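Local atomic coordinates of 2-keto-3-deoxygluconate kinase (Thermotoga maritima, PDB entry 2AFB), a protein that probably phosphorylates 2-keto-3-deoxygluconate at the expense of ATP, as a 2-dehydro-3-deoxygluconokinase of the pfkB carbohydrate kinase family. Residues 52-56 / 57-61; 78-82 / 83-87; 297-300 / 301-305; 330-334 / 335-339. One frame throughout, in Å; residues are numbered along the deposited sequence.

Contact 1: residues 52-56 / 57-61. With NI (nickel (II) ion), chain E.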
loop_
_atom_site.group_PDB
_atom_site.type_symbol
_atom_site.label_atom_id
_atom_site.label_comp_id
_atom_site.label_asym_id
_atom_site.label_seq_id
_atom_site.Cartn_x
_atom_site.Cartn_y
_atom_site.Cartn_z
ATOM N N ALA A 52 26.864 7.989 -3.740
ATOM C CA ALA A 52 25.917 8.091 -2.641
ATOM C C ALA A 52 26.539 7.563 -1.375
ATOM O O ALA A 52 26.250 8.113 -0.309
ATOM C CB ALA A 52 24.588 7.365 -2.948
ATOM N N PHE A 53 27.377 6.525 -1.497
ATOM C CA PHE A 53 28.147 5.981 -0.345
ATOM C C PHE A 53 29.089 7.045 0.226
ATOM O O PHE A 53 29.066 7.424 1.398
ATOM C CB PHE A 53 28.921 4.697 -0.738
ATOM C CG PHE A 53 29.633 4.080 0.406
ATOM C CD1 PHE A 53 30.845 4.597 0.835
ATOM C CD2 PHE A 53 29.051 3.061 1.133
ATOM C CE1 PHE A 53 31.471 4.121 1.948
ATOM C CE2 PHE A 53 29.685 2.571 2.245
ATOM C CZ PHE A 53 30.901 3.104 2.655
ATOM N N LEU A 54 29.897 7.583 -0.650
ATOM C CA LEU A 54 30.824 8.643 -0.225
ATOM C C LEU A 54 30.088 9.860 0.380
ATOM O O LEU A 54 30.561 10.420 1.332
ATOM C CB LEU A 54 31.765 9.040 -1.381
ATOM C CG LEU A 54 32.627 7.831 -1.770
ATOM C CD1 LEU A 54 33.198 8.038 -3.160
ATOM C CD2 LEU A 54 33.684 7.520 -0.757
ATOM N N ALA A 55 28.943 10.259 -0.167
ATOM C CA ALA A 55 28.167 11.321 0.468
ATOM C C ALA A 55 27.657 10.901 1.861
ATOM O O ALA A 55 27.717 11.682 2.792
ATOM C CB ALA A 55 27.018 11.780 -0.431
ATOM N N GLN A 56 27.199 9.664 1.992
ATOM C CA GLN A 56 26.718 9.138 3.260
ATOM C C GLN A 56 27.857 9.123 4.318
ATOM O O GLN A 56 27.626 9.297 5.482
ATOM C CB GLN A 56 26.117 7.733 3.038
ATOM C CG GLN A 56 24.668 7.743 2.401
ATOM C CD GLN A 56 23.615 8.261 3.407
ATOM O OE1 GLN A 56 23.361 7.635 4.441
ATOM N NE2 GLN A 56 23.025 9.421 3.107
HETATM N N MSE A 57 29.099 8.931 3.898
HETATM C CA MSE A 57 30.224 9.050 4.791
HETATM C C MSE A 57 30.640 10.484 5.088
HETATM O O MSE A 57 31.543 10.685 5.905
HETATM C CB MSE A 57 31.473 8.404 4.184
HETATM C CG MSE A 57 31.395 6.952 3.831
HETATM SE SE MSE A 57 30.872 5.818 5.316
HETATM C CE MSE A 57 28.803 5.603 5.042
ATOM N N GLY A 58 30.115 11.481 4.396
ATOM C CA GLY A 58 30.418 12.876 4.803
ATOM C C GLY A 58 31.499 13.557 3.974
ATOM O O GLY A 58 32.090 14.515 4.434
ATOM N N LEU A 59 31.753 13.047 2.756
ATOM C CA LEU A 59 32.677 13.680 1.786
ATOM C C LEU A 59 31.880 14.495 0.757
ATOM O O LEU A 59 30.670 14.504 0.788
ATOM C CB LEU A 59 33.520 12.635 1.041
ATOM C CG LEU A 59 34.301 11.613 1.879
ATOM C CD1 LEU A 59 35.289 10.901 0.991
ATOM C CD2 LEU A 59 35.015 12.248 3.016
ATOM N N ASP A 60 32.572 15.201 -0.126
ATOM C CA ASP A 60 31.910 16.011 -1.155
ATOM C C ASP A 60 31.904 15.221 -2.435
ATOM O O ASP A 60 32.814 15.295 -3.238
ATOM C CB ASP A 60 32.613 17.334 -1.360
ATOM C CG ASP A 60 32.485 18.247 -0.161
ATOM O OD1 ASP A 60 31.559 18.074 0.670
ATOM O OD2 ASP A 60 33.334 19.134 -0.069
ATOM N N ALA A 61 30.857 14.457 -2.597
ATOM C CA ALA A 61 30.710 13.541 -3.702
ATOM C C ALA A 61 29.918 14.212 -4.801
ATOM O O ALA A 61 28.825 14.711 -4.557
ATOM C CB ALA A 61 30.028 12.291 -3.234
HETATM NI NI NI E . 32.698 20.975 0.782
HETATM O O HOH W 1 28.239 14.480 2.536
HETATM O O HOH W 2 34.272 22.598 -0.333
HETATM O O HOH W 3 30.308 21.427 0.652
#
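Met-57, a selenomethionine, folds back over the ring of Phe-53, one turn earlier at the end of helix 46-56. Its CG lies 3.4 Å from Phe-53 CE1. Bends at chi2 and chi3 then bring the methyl CE over one face of the ring, 4.3 Å from its centroid, as a CH-pi contact, while SE meets the ring obliquely, a Met-aromatic contact. Phe-53 CB points away from 57-61, but with CG anti to the backbone N (chi1 -176°) the ring returns to this side chain. With an alanine in place of Phe-53 the bent selenomethionine would lose its flat support and would probably be free to turn, with a gap opened toward Val-330 and Ala-297. Met-57 N adds a straightforward helical bond to Phe-53 O (2.9 Å). Gly-58 ends the helix in a Schellman motif: its phi is positive (100°), its N donates to Ala-55 O from above the carbonyl plane, and Leu-59 N reaches back to Leu-54 O (3.2 Å). A CB on Gly-58 would be jammed against the carbonyl O of Met-57. Leu-59 CD1 packs across Leu-54 CD2 at 4.1 Å. Water 1 bridges Leu-59 O to Ala-55 O. Asp-60 turns its side chain away from the helix, where OD2 binds a nickel ion at 2.1 Å, together with two waters and His-12, probably from the expression tag. Ala-61, already in strand 60-67, points its CB toward the helix, 4.1 Å from both Leu-54 CB and Ala-55 CB.

Contact 2: residues 78-82 / 83-87. With NI (nickel (II) ion), chain C.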
loop_
_atom_site.group_PDB
_atom_site.type_symbol
_atom_site.label_atom_id
_atom_site.label_comp_id
_atom_site.label_asym_id
_atom_site.label_seq_id
_atom_site.Cartn_x
_atom_site.Cartn_y
_atom_site.Cartn_z
ATOM N N GLY A 78 16.982 14.649 -7.683
ATOM C CA GLY A 78 16.557 14.967 -6.348
ATOM C C GLY A 78 16.852 13.806 -5.402
ATOM O O GLY A 78 17.178 14.046 -4.268
ATOM N N HIS A 79 16.820 12.574 -5.902
ATOM C CA HIS A 79 17.199 11.387 -5.116
ATOM C C HIS A 79 18.663 11.407 -4.745
ATOM O O HIS A 79 19.032 11.124 -3.586
ATOM C CB HIS A 79 16.842 10.138 -5.912
ATOM C CG HIS A 79 17.167 8.837 -5.251
ATOM N ND1 HIS A 79 16.457 8.330 -4.187
ATOM C CD2 HIS A 79 18.083 7.896 -5.564
ATOM C CE1 HIS A 79 16.936 7.153 -3.843
ATOM N NE2 HIS A 79 17.922 6.860 -4.671
ATOM N N LEU A 80 19.502 11.792 -5.717
ATOM C CA LEU A 80 20.922 11.969 -5.456
ATOM C C LEU A 80 21.158 13.042 -4.384
ATOM O O LEU A 80 21.941 12.858 -3.449
ATOM C CB LEU A 80 21.645 12.348 -6.749
ATOM C CG LEU A 80 21.878 11.165 -7.676
ATOM C CD1 LEU A 80 21.993 11.652 -9.028
ATOM C CD2 LEU A 80 23.106 10.363 -7.226
ATOM N N ARG A 81 20.502 14.177 -4.533
ATOM C CA ARG A 81 20.683 15.247 -3.539
ATOM C C ARG A 81 20.207 14.855 -2.122
ATOM O O ARG A 81 20.815 15.232 -1.135
ATOM C CB ARG A 81 19.992 16.548 -3.973
ATOM C CG ARG A 81 20.738 17.338 -5.028
ATOM C CD ARG A 81 20.087 18.679 -5.217
ATOM N NE ARG A 81 18.683 18.533 -5.630
ATOM C CZ ARG A 81 18.226 18.491 -6.883
ATOM N NH1 ARG A 81 19.032 18.560 -7.936
ATOM N NH2 ARG A 81 16.938 18.374 -7.082
ATOM N N LYS A 82 19.102 14.133 -2.034
ATOM C CA LYS A 82 18.585 13.718 -0.767
ATOM C C LYS A 82 19.682 12.951 0.032
ATOM O O LYS A 82 19.816 13.109 1.230
ATOM C CB LYS A 82 17.357 12.807 -1.001
ATOM C CG LYS A 82 16.968 12.076 0.239
ATOM C CD LYS A 82 15.858 11.079 0.016
ATOM C CE LYS A 82 15.413 10.477 1.364
ATOM N NZ LYS A 82 14.190 9.617 1.286
ATOM N N PHE A 83 20.428 12.103 -0.658
ATOM C CA PHE A 83 21.501 11.354 -0.051
ATOM C C PHE A 83 22.796 12.142 0.098
ATOM O O PHE A 83 23.774 11.604 0.565
ATOM C CB PHE A 83 21.771 10.075 -0.822
ATOM C CG PHE A 83 20.789 8.993 -0.557
ATOM C CD1 PHE A 83 19.495 9.079 -1.049
ATOM C CD2 PHE A 83 21.159 7.849 0.180
ATOM C CE1 PHE A 83 18.577 8.082 -0.799
ATOM C CE2 PHE A 83 20.237 6.833 0.415
ATOM C CZ PHE A 83 18.958 6.931 -0.085
ATOM N N GLY A 84 22.802 13.402 -0.297
ATOM C CA GLY A 84 23.952 14.282 -0.061
ATOM C C GLY A 84 24.864 14.431 -1.261
ATOM O O GLY A 84 25.875 15.122 -1.161
ATOM N N VAL A 85 24.528 13.783 -2.394
ATOM C CA VAL A 85 25.374 13.844 -3.570
ATOM C C VAL A 85 25.147 15.193 -4.223
ATOM O O VAL A 85 24.022 15.646 -4.302
ATOM C CB VAL A 85 25.067 12.707 -4.568
ATOM C CG1 VAL A 85 25.880 12.870 -5.850
ATOM C CG2 VAL A 85 25.347 11.412 -3.948
ATOM N N LYS A 86 26.218 15.854 -4.629
ATOM C CA LYS A 86 26.133 17.156 -5.322
ATOM C C LYS A 86 25.905 16.952 -6.833
ATOM O O LYS A 86 26.529 16.105 -7.445
ATOM C CB LYS A 86 27.380 17.996 -5.036
ATOM C CG LYS A 86 27.794 17.941 -3.558
ATOM C CD LYS A 86 28.564 19.147 -3.118
ATOM C CE LYS A 86 28.940 19.080 -1.636
ATOM N NZ LYS A 86 27.747 19.055 -0.773
ATOM N N THR A 87 24.983 17.716 -7.410
ATOM C CA THR A 87 24.467 17.446 -8.764
ATOM C C THR A 87 24.898 18.525 -9.737
ATOM O O THR A 87 24.378 18.629 -10.847
ATOM C CB THR A 87 22.937 17.322 -8.761
ATOM O OG1 THR A 87 22.369 18.385 -8.008
ATOM C CG2 THR A 87 22.483 15.988 -8.135
HETATM NI NI NI C . 14.482 8.749 -3.547
HETATM O O HOH W 4 23.272 17.458 -2.161
HETATM O O HOH W 5 14.108 10.950 -3.330
HETATM O O HOH W 6 13.035 7.842 -5.139
#
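Phe-83 and His-79 lie side by side along the end of helix 71-82 and form the close-packed flank of this turn. Phe-83 CE1 comes to 3.6 Å from His-79 CE1, with the ring planes inclined at 57°, and Phe-83 CD1 sits above the rim of one imidazole face. The same CD1 brings the phenyl edge to His-79 O (3.3 Å). His-79 uses ND1 to bind a nickel ion at 2.1 Å, with waters 5 and 6 as further ligands. Phe-329 stacks on His-79, and Phe-34 of a third subunit meets Phe-83 edge-to-face. Were Phe-83 a serine, the imidazole would lose the cover on that face and Phe-34 its aromatic mate, which would probably open a gap at the subunit interface. Gly-84, with positive phi, closes the helix as a Schellman motif: Gly-84 N donates to Arg-81 O (2.8 Å) and Val-85 N to Leu-80 O (2.9 Å). Beyond the glycine, Val-85 CG1 packs on Leu-80 CD2 at 4.0 Å, and Thr-87 CG2 touches Leu-80 CB. Within this turn the Arg-81 side is looser. Thr-87 OG1 stands at the guanidinium edge, accepting a weak bond from Arg-81 NH1 (3.3 Å), whereas NH2 has its stronger partner in Lys-82 O of a second subunit. Water 4 donates to Val-85 O and weakly to Arg-81 O.

Contact 3: residues 297-300 / 301-305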
loop_
_atom_site.group_PDB
_atom_site.type_symbol
_atom_site.label_atom_id
_atom_site.label_comp_id
_atom_site.label_asym_id
_atom_site.label_seq_id
_atom_site.Cartn_x
_atom_site.Cartn_y
_atom_site.Cartn_z
ATOM N N ALA A 297 33.344 2.116 -0.019
ATOM C CA ALA A 297 34.052 1.968 1.251
ATOM C C ALA A 297 35.581 1.882 1.046
ATOM O O ALA A 297 36.401 2.406 1.845
ATOM C CB ALA A 297 33.518 0.749 1.986
ATOM N N LEU A 298 35.989 1.238 -0.035
ATOM C CA LEU A 298 37.433 1.122 -0.296
ATOM C C LEU A 298 38.041 2.491 -0.639
ATOM O O LEU A 298 39.161 2.842 -0.177
ATOM C CB LEU A 298 37.686 0.115 -1.411
ATOM C CG LEU A 298 39.151 -0.194 -1.710
ATOM C CD1 LEU A 298 39.865 -0.747 -0.504
ATOM C CD2 LEU A 298 39.202 -1.161 -2.877
ATOM N N ILE A 299 37.279 3.293 -1.387
ATOM C CA ILE A 299 37.692 4.656 -1.731
ATOM C C ILE A 299 37.774 5.495 -0.451
ATOM O O ILE A 299 38.764 6.210 -0.210
ATOM C CB ILE A 299 36.707 5.294 -2.676
ATOM C CG1 ILE A 299 36.809 4.619 -4.038
ATOM C CG2 ILE A 299 36.945 6.757 -2.826
ATOM C CD1 ILE A 299 35.617 4.927 -4.939
ATOM N N TYR A 300 36.711 5.411 0.341
ATOM C CA TYR A 300 36.631 6.119 1.603
ATOM C C TYR A 300 37.846 5.753 2.441
ATOM O O TYR A 300 38.539 6.636 2.883
ATOM C CB TYR A 300 35.327 5.817 2.363
ATOM C CG TYR A 300 35.223 6.529 3.675
ATOM C CD1 TYR A 300 35.030 7.908 3.734
ATOM C CD2 TYR A 300 35.378 5.843 4.881
ATOM C CE1 TYR A 300 34.949 8.575 4.969
ATOM C CE2 TYR A 300 35.319 6.513 6.103
ATOM C CZ TYR A 300 35.095 7.869 6.127
ATOM O OH TYR A 300 35.032 8.512 7.341
ATOM N N GLY A 301 38.110 4.456 2.636
ATOM C CA GLY A 301 39.221 4.023 3.474
ATOM C C GLY A 301 40.584 4.521 2.994
ATOM O O GLY A 301 41.458 4.820 3.776
ATOM N N SER A 302 40.760 4.569 1.687
ATOM C CA SER A 302 41.994 5.012 1.116
ATOM C C SER A 302 42.181 6.511 1.358
ATOM O O SER A 302 43.268 6.912 1.709
ATOM C CB SER A 302 42.039 4.690 -0.360
ATOM O OG SER A 302 41.873 3.298 -0.532
ATOM N N LEU A 303 41.120 7.301 1.181
ATOM C CA LEU A 303 41.147 8.731 1.503
ATOM C C LEU A 303 41.425 8.962 2.956
ATOM O O LEU A 303 42.123 9.914 3.298
ATOM C CB LEU A 303 39.861 9.417 1.125
ATOM C CG LEU A 303 39.723 9.526 -0.418
ATOM C CD1 LEU A 303 38.353 9.952 -0.856
ATOM C CD2 LEU A 303 40.780 10.519 -0.989
HETATM N N MSE A 304 40.922 8.104 3.826
HETATM C CA MSE A 304 41.154 8.349 5.264
HETATM C C MSE A 304 42.499 7.837 5.743
HETATM O O MSE A 304 42.882 8.096 6.883
HETATM C CB MSE A 304 40.047 7.681 6.111
HETATM C CG MSE A 304 38.649 8.267 5.985
HETATM SE SE MSE A 304 38.568 10.207 6.250
HETATM C CE MSE A 304 38.240 10.660 4.496
ATOM N N GLY A 305 43.210 7.067 4.930
ATOM C CA GLY A 305 44.495 6.510 5.408
ATOM C C GLY A 305 44.295 5.359 6.371
ATOM O O GLY A 305 45.061 5.217 7.359
#
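Met-304, a selenomethionine, lays its CG over one face of the Tyr-300 ring, 3.8 Å from the centroid in a CH-pi contact, and its SE approaches obliquely at 4.7 Å from the same centroid, a Met-aromatic contact. Against the opposite face rests Met-57, with CB 3.6 Å from Tyr-300 CE1. Tyr-300 CG is anti to the backbone N (chi1 180°), which swings the ring out from the helix, leaning toward Met-304 one turn on. On another side of the helix Ser-302 grips Leu-298 O twice: its N (3.0 Å) and its OG (2.8 Å) reach that oxygen from opposite faces of the carbonyl plane. Ser-302 OG is also bonded to Lys-311 NZ, so the hydroxyl ties helix 290-304 to helix 308-322. Ile-299 and Leu-303 run side by side, CG2 to CD1 at 4.0 Å. At Gly-305 phi turns positive (76°) and the helix stops in a Schellman motif, with Gly-305 N bonded to Ser-302 O. Ile-299 and Leu-303 face Trp-141, Ala-297, Ile-299 and Tyr-300 meet helix 46-56, and Leu-298 touches Lys-311, so this helix packs on strand 139-145 of the large sheet and against helices 46-56 and 308-322.

Contact 4: residues 330-334 / 335-339. With CA (calcium ion), chain G.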
loop_
_atom_site.group_PDB
_atom_site.type_symbol
_atom_site.label_atom_id
_atom_site.label_comp_id
_atom_site.label_asym_id
_atom_site.label_seq_id
_atom_site.Cartn_x
_atom_site.Cartn_y
_atom_site.Cartn_z
ATOM N N VAL A 330 23.298 2.888 -0.159
ATOM C CA VAL A 330 23.367 2.634 1.274
ATOM C C VAL A 330 22.692 3.782 2.025
ATOM O O VAL A 330 22.670 4.938 1.565
ATOM C CB VAL A 330 24.826 2.527 1.830
ATOM C CG1 VAL A 330 25.585 1.405 1.169
ATOM C CG2 VAL A 330 25.602 3.867 1.716
ATOM N N VAL A 331 22.113 3.441 3.164
ATOM C CA VAL A 331 21.759 4.396 4.205
ATOM C C VAL A 331 22.553 3.879 5.392
ATOM O O VAL A 331 22.153 2.890 6.001
ATOM C CB VAL A 331 20.226 4.351 4.521
ATOM C CG1 VAL A 331 19.856 5.222 5.661
ATOM C CG2 VAL A 331 19.415 4.696 3.288
ATOM N N LEU A 332 23.716 4.480 5.656
ATOM C CA LEU A 332 24.640 3.984 6.659
ATOM C C LEU A 332 25.408 5.149 7.240
ATOM O O LEU A 332 25.651 6.144 6.539
ATOM C CB LEU A 332 25.629 3.006 6.018
ATOM C CG LEU A 332 25.146 1.570 5.808
ATOM C CD1 LEU A 332 26.280 0.724 5.209
ATOM C CD2 LEU A 332 24.619 0.967 7.071
ATOM N N SER A 333 25.734 5.035 8.527
ATOM C CA SER A 333 26.706 5.887 9.213
ATOM C C SER A 333 28.032 5.156 9.398
ATOM O O SER A 333 28.086 3.943 9.398
ATOM C CB SER A 333 26.191 6.289 10.601
ATOM O OG SER A 333 26.175 5.173 11.452
ATOM N N ILE A 334 29.099 5.917 9.607
ATOM C CA ILE A 334 30.418 5.358 9.895
ATOM C C ILE A 334 30.349 4.422 11.119
ATOM O O ILE A 334 30.862 3.290 11.103
ATOM C CB ILE A 334 31.463 6.508 10.118
ATOM C CG1 ILE A 334 31.561 7.354 8.855
ATOM C CG2 ILE A 334 32.866 5.939 10.459
ATOM C CD1 ILE A 334 32.106 8.753 9.117
ATOM N N GLU A 335 29.646 4.885 12.149
ATOM C CA GLU A 335 29.538 4.168 13.389
ATOM C C GLU A 335 28.941 2.774 13.205
ATOM O O GLU A 335 29.410 1.844 13.820
ATOM C CB GLU A 335 28.697 4.967 14.379
ATOM C CG GLU A 335 28.411 4.205 15.711
ATOM C CD GLU A 335 27.675 5.049 16.840
ATOM O OE1 GLU A 335 27.236 6.195 16.565
ATOM O OE2 GLU A 335 27.561 4.556 18.011
ATOM N N GLU A 336 27.873 2.672 12.413
ATOM C CA GLU A 336 27.167 1.414 12.149
ATOM C C GLU A 336 28.066 0.387 11.491
ATOM O O GLU A 336 28.108 -0.777 11.891
ATOM C CB GLU A 336 25.914 1.667 11.263
ATOM C CG GLU A 336 24.775 2.304 12.094
ATOM C CD GLU A 336 23.555 2.872 11.260
ATOM O OE1 GLU A 336 23.670 3.027 10.014
ATOM O OE2 GLU A 336 22.495 3.191 11.893
ATOM N N ILE A 337 28.792 0.828 10.475
ATOM C CA ILE A 337 29.772 -0.010 9.793
ATOM C C ILE A 337 30.887 -0.457 10.747
ATOM O O ILE A 337 31.233 -1.636 10.806
ATOM C CB ILE A 337 30.381 0.759 8.587
ATOM C CG1 ILE A 337 29.284 1.223 7.650
ATOM C CG2 ILE A 337 31.476 -0.085 7.876
ATOM C CD1 ILE A 337 29.757 2.109 6.562
ATOM N N GLU A 338 31.484 0.483 11.479
ATOM C CA GLU A 338 32.535 0.119 12.419
ATOM C C GLU A 338 32.071 -0.878 13.454
ATOM O O GLU A 338 32.829 -1.763 13.829
ATOM C CB GLU A 338 33.063 1.341 13.170
ATOM C CG GLU A 338 33.953 2.220 12.322
ATOM C CD GLU A 338 34.425 3.487 13.047
ATOM O OE1 GLU A 338 33.837 3.853 14.116
ATOM O OE2 GLU A 338 35.398 4.113 12.524
ATOM N N LYS A 339 30.832 -0.720 13.917
ATOM C CA LYS A 339 30.237 -1.600 14.919
ATOM C C LYS A 339 30.199 -3.062 14.423
ATOM O O LYS A 339 30.486 -4.012 15.161
ATOM C CB LYS A 339 28.814 -1.114 15.251
ATOM C CG LYS A 339 28.082 -1.910 16.355
ATOM C CD LYS A 339 28.811 -1.841 17.696
ATOM C CE LYS A 339 28.208 -2.805 18.717
ATOM N NZ LYS A 339 26.775 -2.480 18.955
HETATM CA CA CA G . 35.159 6.052 14.150
HETATM O O HOH W 7 25.106 5.548 13.901
HETATM O O HOH W 8 35.870 6.920 16.795
#
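Glu-336 runs its extended side chain back past Ser-333, the N-cap of helix 334-341, and touches it with almost every atom. Its CB lies 3.5 Å from Ser-333 OG, and CG is closer at 3.3 Å from the same oxygen. Past CD, OE1 accepts from Ser-333 N (3.2 Å), which comes in above the carboxylate plane. OE2 leads outward to a salt bridge with Arg-32 of a third subunit. In return Ser-333 OG, set between its backbone N and carbonyl carbon (chi1 69°), accepts from Glu-336 N at 3.2 Å. The two reciprocal bonds make a capping box, which satisfies an amide of the first helical turn and ties the incoming loop residue to that turn. A negative carboxylate here would probably also suit the positive end of the helix dipole. Water 7 sits on Ser-333 OG. On the buried side Leu-332 CD1 meets Ile-337 CG1 at 3.9 Å, the two side chains crossing at about a right angle. Ile-334 lies alongside Glu-338, its CG2 against OE2, and Glu-338 N bonds Ile-334 O at 2.9 Å. Both carboxylate oxygens of Glu-338 grasp a calcium ion, OE1 at 2.6 Å and OE2 at 2.5 Å, with water 8 and His-8 of the apparent purification tag.

Overall arrangement
Contacts 1 to 4 follow in series along the chain of this ribokinase-like alpha/beta fold. Contacts 1, 2 and 3 close helices 46-56, 71-82 and 290-304; contact 4 opens helix 334-341. Contact 1 touches all the others, which lie on its side of the chain's centre, at about 10, 11 and 12 Å between centres for contacts 2, 3 and 4. Contacts 2 and 3, about 21 Å apart between centres, do not meet, but contact 4 touches both, through Phe-83 and Tyr-300. Strand 60-67, which contact 1 leads into, belongs to the large sheet and is followed by helix 71-82. Contacts 2 and 4 also meet neighbouring subunits, whereas contact 3 is touched by none.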